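Local structure of threonine synthase (Brucella melitensis bv. 1, 4F4F) at residues A26-D31 with N225-A230; F166-N171 with N204-M209; Q181-G186 with V190-I195; T449-H452 with I457-E460. The protein binds pyridoxal 5'-phosphate and probably catalyses the last step of threonine biosynthesis, turning O-phospho-L-homoserine and water into L-threonine and phosphate. All blocks are in the same frame, centred on the assembly; numbering follows the deposited sequence.

Contact 1 of 4, residues A26-D31 with N225-A230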
# COMPACT_ATOMS: atom_id res chain seq x y z
N ALA A 26 11.14 10.65 8.66
CA ALA A 26 11.89 9.63 9.39
C ALA A 26 11.71 8.25 8.73
O ALA A 26 12.69 7.51 8.60
CB ALA A 26 11.47 9.62 10.85
N GLY A 27 10.49 7.90 8.32
CA GLY A 27 10.20 6.53 7.83
C GLY A 27 10.24 5.51 8.99
O GLY A 27 9.41 5.60 9.92
N LEU A 28 11.16 4.54 8.94
CA LEU A 28 11.41 3.57 10.04
C LEU A 28 12.05 4.18 11.30
O LEU A 28 13.01 4.92 11.17
CB LEU A 28 12.40 2.54 9.57
CG LEU A 28 12.64 1.36 10.52
CD1 LEU A 28 11.58 0.26 10.35
CD2 LEU A 28 14.01 0.76 10.26
N ALA A 29 11.58 3.83 12.50
CA ALA A 29 12.06 4.50 13.70
C ALA A 29 13.51 4.11 14.08
O ALA A 29 14.00 3.04 13.74
CB ALA A 29 11.09 4.31 14.89
N ARG A 30 14.18 5.02 14.80
CA ARG A 30 15.55 4.82 15.38
C ARG A 30 15.73 3.49 16.10
O ARG A 30 16.84 2.93 16.13
CB ARG A 30 15.85 5.96 16.37
CG ARG A 30 17.28 6.00 16.90
CD ARG A 30 17.53 7.23 17.78
NE ARG A 30 18.91 7.36 18.24
CZ ARG A 30 19.46 6.65 19.23
NH1 ARG A 30 18.82 5.70 19.88
NH2 ARG A 30 20.72 6.88 19.55
N ASP A 31 14.66 2.99 16.72
CA ASP A 31 14.74 1.74 17.47
C ASP A 31 14.37 0.52 16.62
O ASP A 31 14.19 -0.55 17.14
CB ASP A 31 13.87 1.79 18.74
CG ASP A 31 12.37 1.95 18.43
OD1 ASP A 31 11.96 2.02 17.24
OD2 ASP A 31 11.62 2.05 19.41
N ASN A 225 8.99 2.57 0.45
CA ASN A 225 8.50 1.35 1.01
C ASN A 225 7.29 1.41 1.86
O ASN A 225 6.86 2.46 2.36
CB ASN A 225 9.60 0.66 1.79
CG ASN A 225 10.18 1.54 2.82
OD1 ASN A 225 9.45 2.15 3.59
ND2 ASN A 225 11.52 1.63 2.84
N SER A 226 6.85 0.19 2.08
CA SER A 226 5.57 -0.12 2.49
C SER A 226 5.36 0.28 3.94
O SER A 226 4.22 0.34 4.37
CB SER A 226 5.34 -1.64 2.27
OG SER A 226 6.39 -2.40 2.88
N ILE A 227 6.44 0.59 4.67
CA ILE A 227 6.35 0.85 6.12
C ILE A 227 6.27 2.32 6.60
O ILE A 227 6.07 2.56 7.80
CB ILE A 227 7.43 0.07 6.93
CG1 ILE A 227 8.88 0.49 6.60
CG2 ILE A 227 7.26 -1.44 6.73
CD1 ILE A 227 9.28 1.84 7.17
N ASN A 228 6.40 3.29 5.71
CA ASN A 228 6.23 4.68 6.13
C ASN A 228 4.75 4.86 6.50
O ASN A 228 3.89 4.33 5.83
CB ASN A 228 6.59 5.64 4.99
CG ASN A 228 6.75 7.09 5.48
OD1 ASN A 228 5.82 7.72 6.04
ND2 ASN A 228 7.93 7.62 5.28
N TRP A 229 4.51 5.55 7.60
CA TRP A 229 3.15 5.88 8.03
C TRP A 229 2.33 6.52 6.89
O TRP A 229 1.16 6.28 6.82
CB TRP A 229 3.20 6.75 9.29
CG TRP A 229 1.85 7.28 9.66
CD1 TRP A 229 1.40 8.60 9.60
CD2 TRP A 229 0.68 6.48 10.09
NE1 TRP A 229 0.08 8.67 9.96
CE2 TRP A 229 -0.40 7.43 10.29
CE3 TRP A 229 0.45 5.13 10.32
CZ2 TRP A 229 -1.66 7.03 10.69
CZ3 TRP A 229 -0.82 4.74 10.74
CH2 TRP A 229 -1.84 5.66 10.91
N ALA A 230 2.94 7.26 5.94
CA ALA A 230 2.15 7.94 4.88
C ALA A 230 1.80 7.04 3.69
O ALA A 230 0.96 7.40 2.85
CB ALA A 230 2.85 9.21 4.42
O HOH W 1 6.84 6.70 9.13
O HOH W 2 7.37 3.92 10.49

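Contact 2 of 4, residues F166-N171 with N204-M209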
# COMPACT_ATOMS: atom_id res chain seq x y z
N PHE A 166 14.80 7.65 -8.38
CA PHE A 166 15.57 6.65 -9.09
C PHE A 166 15.00 5.28 -8.69
O PHE A 166 14.99 4.91 -7.52
CB PHE A 166 17.07 6.73 -8.70
CG PHE A 166 17.67 8.09 -8.93
CD1 PHE A 166 17.35 9.15 -8.09
CD2 PHE A 166 18.52 8.32 -9.99
CE1 PHE A 166 17.88 10.41 -8.32
CE2 PHE A 166 19.06 9.57 -10.22
CZ PHE A 166 18.75 10.62 -9.38
N ILE A 167 14.51 4.55 -9.69
CA ILE A 167 13.99 3.21 -9.49
C ILE A 167 14.84 2.24 -10.30
O ILE A 167 15.02 2.40 -11.54
CB ILE A 167 12.55 3.11 -9.95
CG1 ILE A 167 11.62 4.01 -9.10
CG2 ILE A 167 12.12 1.63 -9.94
CD1 ILE A 167 11.52 3.67 -7.61
N LEU A 168 15.36 1.25 -9.60
CA LEU A 168 16.13 0.20 -10.20
C LEU A 168 15.21 -1.01 -10.43
O LEU A 168 14.47 -1.44 -9.51
CB LEU A 168 17.28 -0.19 -9.24
CG LEU A 168 18.43 0.78 -8.95
CD1 LEU A 168 17.98 2.07 -8.27
CD2 LEU A 168 19.51 0.11 -8.13
N PHE A 169 15.27 -1.56 -11.64
CA PHE A 169 14.52 -2.75 -12.01
C PHE A 169 15.37 -3.66 -12.89
O PHE A 169 16.32 -3.19 -13.52
CB PHE A 169 13.23 -2.36 -12.72
CG PHE A 169 13.42 -1.64 -14.02
CD1 PHE A 169 13.50 -2.34 -15.20
CD2 PHE A 169 13.43 -0.25 -14.06
CE1 PHE A 169 13.65 -1.68 -16.40
CE2 PHE A 169 13.62 0.42 -15.27
CZ PHE A 169 13.72 -0.30 -16.43
N PRO A 170 15.05 -4.95 -12.93
CA PRO A 170 15.94 -5.88 -13.63
C PRO A 170 15.77 -5.80 -15.14
O PRO A 170 14.65 -5.92 -15.65
CB PRO A 170 15.53 -7.24 -13.10
CG PRO A 170 14.13 -7.06 -12.61
CD PRO A 170 14.05 -5.66 -12.10
N ASN A 171 16.89 -5.62 -15.84
CA ASN A 171 16.89 -5.47 -17.27
C ASN A 171 16.24 -6.69 -17.93
O ASN A 171 16.56 -7.83 -17.62
CB ASN A 171 18.33 -5.27 -17.76
CG ASN A 171 18.41 -5.06 -19.24
OD1 ASN A 171 18.85 -5.93 -20.00
ND2 ASN A 171 17.99 -3.90 -19.66
N ASN A 204 19.70 -5.38 -3.46
CA ASN A 204 21.01 -5.36 -2.81
C ASN A 204 21.74 -4.05 -3.05
O ASN A 204 22.38 -3.51 -2.14
CB ASN A 204 21.83 -6.58 -3.27
CG ASN A 204 21.40 -7.87 -2.58
OD1 ASN A 204 20.85 -7.82 -1.50
ND2 ASN A 204 21.66 -9.01 -3.19
N LEU A 205 21.59 -3.49 -4.25
CA LEU A 205 22.17 -2.19 -4.56
C LEU A 205 21.50 -1.09 -3.75
O LEU A 205 22.15 -0.14 -3.31
CB LEU A 205 22.06 -1.88 -6.05
CG LEU A 205 22.86 -2.82 -6.95
CD1 LEU A 205 22.25 -2.78 -8.35
CD2 LEU A 205 24.34 -2.42 -6.98
N VAL A 206 20.18 -1.18 -3.60
CA VAL A 206 19.48 -0.18 -2.81
C VAL A 206 19.90 -0.23 -1.35
O VAL A 206 20.13 0.82 -0.73
CB VAL A 206 17.95 -0.27 -2.99
CG1 VAL A 206 17.23 0.61 -1.95
CG2 VAL A 206 17.55 0.16 -4.41
N LYS A 207 19.98 -1.45 -0.81
CA LYS A 207 20.40 -1.66 0.59
C LYS A 207 21.84 -1.14 0.74
O LYS A 207 22.16 -0.50 1.73
CB LYS A 207 20.31 -3.15 0.98
N GLY A 208 22.67 -1.40 -0.27
CA GLY A 208 24.03 -0.86 -0.36
C GLY A 208 24.08 0.66 -0.22
O GLY A 208 24.85 1.20 0.59
N MET A 209 23.25 1.36 -0.99
CA MET A 209 23.22 2.82 -0.94
C MET A 209 22.78 3.29 0.44
O MET A 209 23.36 4.22 0.99
CB MET A 209 22.28 3.40 -2.01
CG MET A 209 22.87 3.32 -3.42
SD MET A 209 21.87 4.06 -4.73
CE MET A 209 20.79 2.69 -5.11

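Contact 3 of 4, residues Q181-G186 with V190-I195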
# COMPACT_ATOMS: atom_id res chain seq x y z
N GLN A 181 5.20 2.00 -17.86
CA GLN A 181 4.76 2.96 -16.85
C GLN A 181 5.92 3.58 -16.08
O GLN A 181 5.83 4.73 -15.63
CB GLN A 181 3.71 2.32 -15.91
CG GLN A 181 2.40 2.05 -16.66
CD GLN A 181 1.13 2.26 -15.84
OE1 GLN A 181 0.74 1.37 -15.08
NE2 GLN A 181 0.43 3.40 -16.08
N MET A 182 7.02 2.86 -15.92
CA MET A 182 8.18 3.44 -15.26
C MET A 182 8.98 4.36 -16.18
O MET A 182 9.57 5.35 -15.73
CB MET A 182 9.11 2.34 -14.72
CG MET A 182 8.54 1.61 -13.53
SD MET A 182 9.87 0.64 -12.78
CE MET A 182 9.81 -0.78 -13.87
N THR A 183 9.01 4.02 -17.47
CA THR A 183 10.02 4.60 -18.35
C THR A 183 9.48 5.61 -19.35
O THR A 183 10.25 6.23 -20.04
CB THR A 183 10.73 3.48 -19.14
OG1 THR A 183 9.80 2.93 -20.10
CG2 THR A 183 11.25 2.39 -18.17
N SER A 184 8.16 5.78 -19.44
CA SER A 184 7.56 6.70 -20.41
C SER A 184 6.77 7.85 -19.77
O SER A 184 5.88 8.43 -20.40
CB SER A 184 6.65 5.94 -21.37
OG SER A 184 5.43 5.57 -20.75
N SER A 185 7.12 8.21 -18.54
CA SER A 185 6.35 9.20 -17.77
C SER A 185 6.64 10.59 -18.26
O SER A 185 5.88 11.54 -17.98
CB SER A 185 6.74 9.13 -16.31
OG SER A 185 7.98 9.78 -16.10
N GLY A 186 7.78 10.76 -18.89
CA GLY A 186 8.14 12.04 -19.48
C GLY A 186 8.67 13.08 -18.51
O GLY A 186 8.99 14.19 -18.93
N VAL A 190 12.67 12.03 -13.00
CA VAL A 190 12.49 10.60 -12.94
C VAL A 190 13.64 9.92 -13.68
O VAL A 190 13.98 10.33 -14.80
CB VAL A 190 11.16 10.16 -13.57
CG1 VAL A 190 11.15 8.62 -13.75
CG2 VAL A 190 9.99 10.62 -12.70
N HIS A 191 14.22 8.92 -13.04
CA HIS A 191 15.33 8.13 -13.58
C HIS A 191 15.09 6.66 -13.43
O HIS A 191 15.13 6.13 -12.34
CB HIS A 191 16.63 8.57 -12.90
CG HIS A 191 16.86 10.06 -12.99
ND1 HIS A 191 17.58 10.62 -13.98
CD2 HIS A 191 16.41 11.10 -12.19
CE1 HIS A 191 17.58 11.96 -13.82
NE2 HIS A 191 16.87 12.25 -12.72
N ALA A 192 14.83 6.00 -14.54
CA ALA A 192 14.55 4.57 -14.53
C ALA A 192 15.85 3.89 -14.88
O ALA A 192 16.40 4.13 -15.95
CB ALA A 192 13.45 4.24 -15.57
N LEU A 193 16.33 3.03 -13.98
CA LEU A 193 17.61 2.40 -14.08
C LEU A 193 17.38 0.91 -14.28
O LEU A 193 16.93 0.25 -13.37
CB LEU A 193 18.43 2.66 -12.79
CG LEU A 193 18.76 4.11 -12.45
CD1 LEU A 193 19.68 4.26 -11.25
CD2 LEU A 193 19.34 4.83 -13.68
N SER A 194 17.69 0.42 -15.47
CA SER A 194 17.52 -0.97 -15.87
C SER A 194 18.85 -1.66 -15.56
O SER A 194 19.82 -1.56 -16.33
CB SER A 194 17.15 -1.01 -17.36
OG SER A 194 16.89 -2.32 -17.85
N ILE A 195 18.89 -2.38 -14.44
CA ILE A 195 20.11 -3.02 -13.95
C ILE A 195 20.32 -4.36 -14.66
O ILE A 195 19.39 -5.17 -14.79
CB ILE A 195 20.04 -3.22 -12.40
CG1 ILE A 195 19.70 -1.88 -11.70
CG2 ILE A 195 21.32 -3.90 -11.85
CD1 ILE A 195 20.68 -0.75 -12.01

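Contact 4 of 4, residues T449-H452 with I457-E460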
# COMPACT_ATOMS: atom_id res chain seq x y z
N THR A 449 18.09 4.05 -18.44
CA THR A 449 19.52 3.88 -18.58
C THR A 449 19.87 2.50 -18.10
O THR A 449 19.53 2.13 -16.97
CB THR A 449 20.26 4.92 -17.75
OG1 THR A 449 19.87 6.22 -18.16
CG2 THR A 449 21.80 4.76 -17.91
N VAL A 450 20.57 1.75 -18.94
CA VAL A 450 21.08 0.43 -18.58
C VAL A 450 22.37 0.60 -17.78
O VAL A 450 23.30 1.27 -18.25
CB VAL A 450 21.34 -0.43 -19.83
CG1 VAL A 450 21.93 -1.79 -19.45
CG2 VAL A 450 20.06 -0.56 -20.65
N LEU A 451 22.44 0.01 -16.59
CA LEU A 451 23.65 0.05 -15.75
C LEU A 451 24.00 -1.34 -15.28
O LEU A 451 23.10 -2.13 -14.98
CB LEU A 451 23.48 0.93 -14.50
CG LEU A 451 23.14 2.39 -14.73
CD1 LEU A 451 22.83 3.04 -13.39
CD2 LEU A 451 24.29 3.06 -15.43
N HIS A 452 25.31 -1.65 -15.24
CA HIS A 452 25.80 -2.83 -14.59
C HIS A 452 25.52 -2.88 -13.12
O HIS A 452 25.33 -1.84 -12.45
CB HIS A 452 27.31 -3.03 -14.87
CG HIS A 452 27.59 -3.62 -16.24
ND1 HIS A 452 28.64 -3.27 -16.98
CD2 HIS A 452 26.88 -4.54 -16.99
CE1 HIS A 452 28.62 -3.94 -18.15
NE2 HIS A 452 27.54 -4.71 -18.17
N ILE A 457 28.84 2.30 -9.68
CA ILE A 457 28.24 2.77 -10.94
C ILE A 457 26.88 3.44 -10.65
O ILE A 457 26.61 4.55 -11.11
CB ILE A 457 28.10 1.62 -11.97
CG1 ILE A 457 29.49 1.16 -12.46
CG2 ILE A 457 27.20 2.04 -13.14
CD1 ILE A 457 29.48 -0.04 -13.42
N VAL A 458 26.03 2.77 -9.86
CA VAL A 458 24.70 3.30 -9.55
C VAL A 458 24.84 4.59 -8.71
O VAL A 458 24.16 5.58 -8.98
CB VAL A 458 23.81 2.24 -8.84
CG1 VAL A 458 22.48 2.86 -8.42
CG2 VAL A 458 23.55 1.04 -9.76
N GLU A 459 25.77 4.60 -7.75
CA GLU A 459 25.88 5.79 -6.89
C GLU A 459 26.33 6.97 -7.73
O GLU A 459 25.85 8.08 -7.53
CB GLU A 459 26.86 5.58 -5.73
CG GLU A 459 26.30 4.77 -4.59
CD GLU A 459 27.25 4.67 -3.40
OE1 GLU A 459 28.39 5.13 -3.54
OE2 GLU A 459 26.85 4.15 -2.34
N GLU A 460 27.27 6.74 -8.66
CA GLU A 460 27.76 7.82 -9.54
C GLU A 460 26.62 8.37 -10.41
O GLU A 460 26.50 9.58 -10.62
CB GLU A 460 28.96 7.36 -10.43

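Contact 1 of 4, residues A26-D31 with N225-A230
Two flat groups meet the opposite segment face-on: the peptide joining Gly27 to Leu28 and the carboxamide of Asn228. Over the peptide, almost straight above its nitrogen, sits the methyl end of Ile227, with CD1 3.7 Å from Leu28 N. The CB of Leu28 touches the same methyl, which the long CG1-CD1 arm of the isoleucine carries out to the peptide. The amide of Asn228 turns a face to Gly27, whose CA lies 3.6 Å from ND2. At its edges the amide is held by both ends: ND2 donates to Leu24 O in helix 20-26, and Ala230 N reaches OD1 at 2.9 Å in a nearly straight bond (174°). This makes Asn228 the N-cap of helix 229-232, at the end of a type I turn from Asn225, while Gly27 leads the chain out of helix 20-26 with a positive phi (71°) that favours glycine. Thus one asparagine joins the end of a helix in the N-terminal region to the start of a helix in the cofactor-binding region. At Gly27 O, water 1 stands 2.9 Å away and accepts from Trp229 N at 3.0 Å. Water 2 joins Gly27 O (2.7 Å) to Ile227 O (3.3 Å).

Contact 2 of 4, residues F166-N171 with N204-M209
Leu168 reaches helix 199-211 because its second torsion (chi2 62°) swings CD2 anti to CA, the farthest extension that branch can take, on a side chain that already leaves strand 163-170 toward the helix. From the helix side Met209 bends at its last torsion (chi3 -85°), which curls the CE methyl back toward the same leucine branch. CD2 of Leu168 is therefore the one atom of the strand on which the closest contacts of all three helix residues converge. It lies against the base of Leu205, 3.8 Å from CB of Leu205; the two leucine side chains cross at about a right angle, and CD1 of Leu205 comes to 4.0 Å of Leu168 CD2. Val206 meets the branch with CG2 at 4.2 Å from Leu168 CD2, and CE of Met209 touches that methyl at the same distance. Leu205, Val206 and Met209 stand one and four residues apart, the spacing that puts side chains on one face of a helix. The segments of strand and helix run 148° apart in direction and 9.9 Å apart at the axes, a layered alpha/beta arrangement in the cofactor-binding region. Ile167 points away from this helix and packs on Met182 in helix 176-183, which lies over the opposite face of the sheet. Branching at CG lets Leu168 send one methyl out from the strand to the helix, and the unbranched, flexible methionine fits its end to the leucine. No hydrogen bond crosses here, so cohesion rests on dispersion and on the exclusion of water from largely buried hydrocarbon.

Contact 3 of 4, residues Q181-G186 with V190-I195
The second half of a beta-alpha-beta unit is closed here: helix 176-183 ends, the chain turns, and strand 190-196 comes back beneath it, parallel to strand 163-170. Ala192 lies under the last helical turn, its CB 3.9 Å from CG2 of Thr183 and 4.0 Å from the carbonyl oxygen of Met182. A bare methyl suits this close approach, in which the CA atoms of Thr183 and Ala192 are only 5.9 Å apart. Thr183 divides its two branches: with chi1 at 70°, CG2 faces the strand while OG1 is bonded to Glu446 and to Gln179 O, so that the polar end is satisfied and the methyl does the packing. Farther along, OG of Ser185 rests over the isopropyl group of Val190, 4.0 Å from its CG2 and about as far from CB and CG1. Val190 offers only carbon there, so the contact is van der Waals; the oxygen's polar partner is Phe187 N. CG1 of Val190 also approaches the carbonyl oxygen of Met182, at 4.1 Å. The side chain of Met182 continues inward against Ile167 and Phe169 of strand 163-170, and helix 148-157 flanks the contact through Ile154, which touches Met182, Ser185 and Val190.

Contact 4 of 4, residues T449-H452 with I457-E460
Leu451 lies alongside Ile457, the two side chains pointing opposite ways, with CD2 of Leu451 3.8 Å from CG2 of Ile457. They join strand 449-452, an outermost strand of the five-stranded parallel sheet, to helix 455-465, which follows after a short turn and folds back over the sheet: the last strand and helix of the alpha/beta layer. With chi1 at -68°, CG1 of Ile457 lies opposite the carbonyl carbon and CG2 opposite the backbone N, so the two arms diverge: CG2 also meets CB of Leu451 at 4.1 Å. The other arm reaches the next residue of the strand, its CD1 coming to 4.0 Å of His452 CB. Of the histidine side chain, CB makes the contact; the imidazole leads away from the helix, which suits its exposed position. Branching at CB gives Ile457 and Val458 each a methyl, close to the helix backbone, that faces the leucine. The same leucine touches Leu193 and Ile195 on the neighbouring strand, and Val458 carries on to Met209 of helix 199-211. The last contact is between CG2 of Val458 and CD1 of Leu451, 4.2 Å apart, with His452 O at 4.3 Å from that same CG2 methyl.

In the fold
Contacts 2, 3 and 4 gather around one parallel sheet, with contacts 2 and 4 centred about 9 Å apart and contact 3 about 13 Å from each. Strands 163-170, 190-196 and 449-452 are successive neighbours in it. Contact 3 lies on the face covered by helix 176-183; helices 199-211 and 455-465 meet on the other, where Met209 touches Val458. Contact 3 falls within the chain span bridged by contact 2, itself within that of contact 1; contact 4 comes last. The C-terminal strand and helix thus complete a sheet begun in the cofactor-binding region. Contact 1 stands apart, 19 to 27 Å from the others between centres, with the side chain of Ile227 about 9 Å from the bound cofactor.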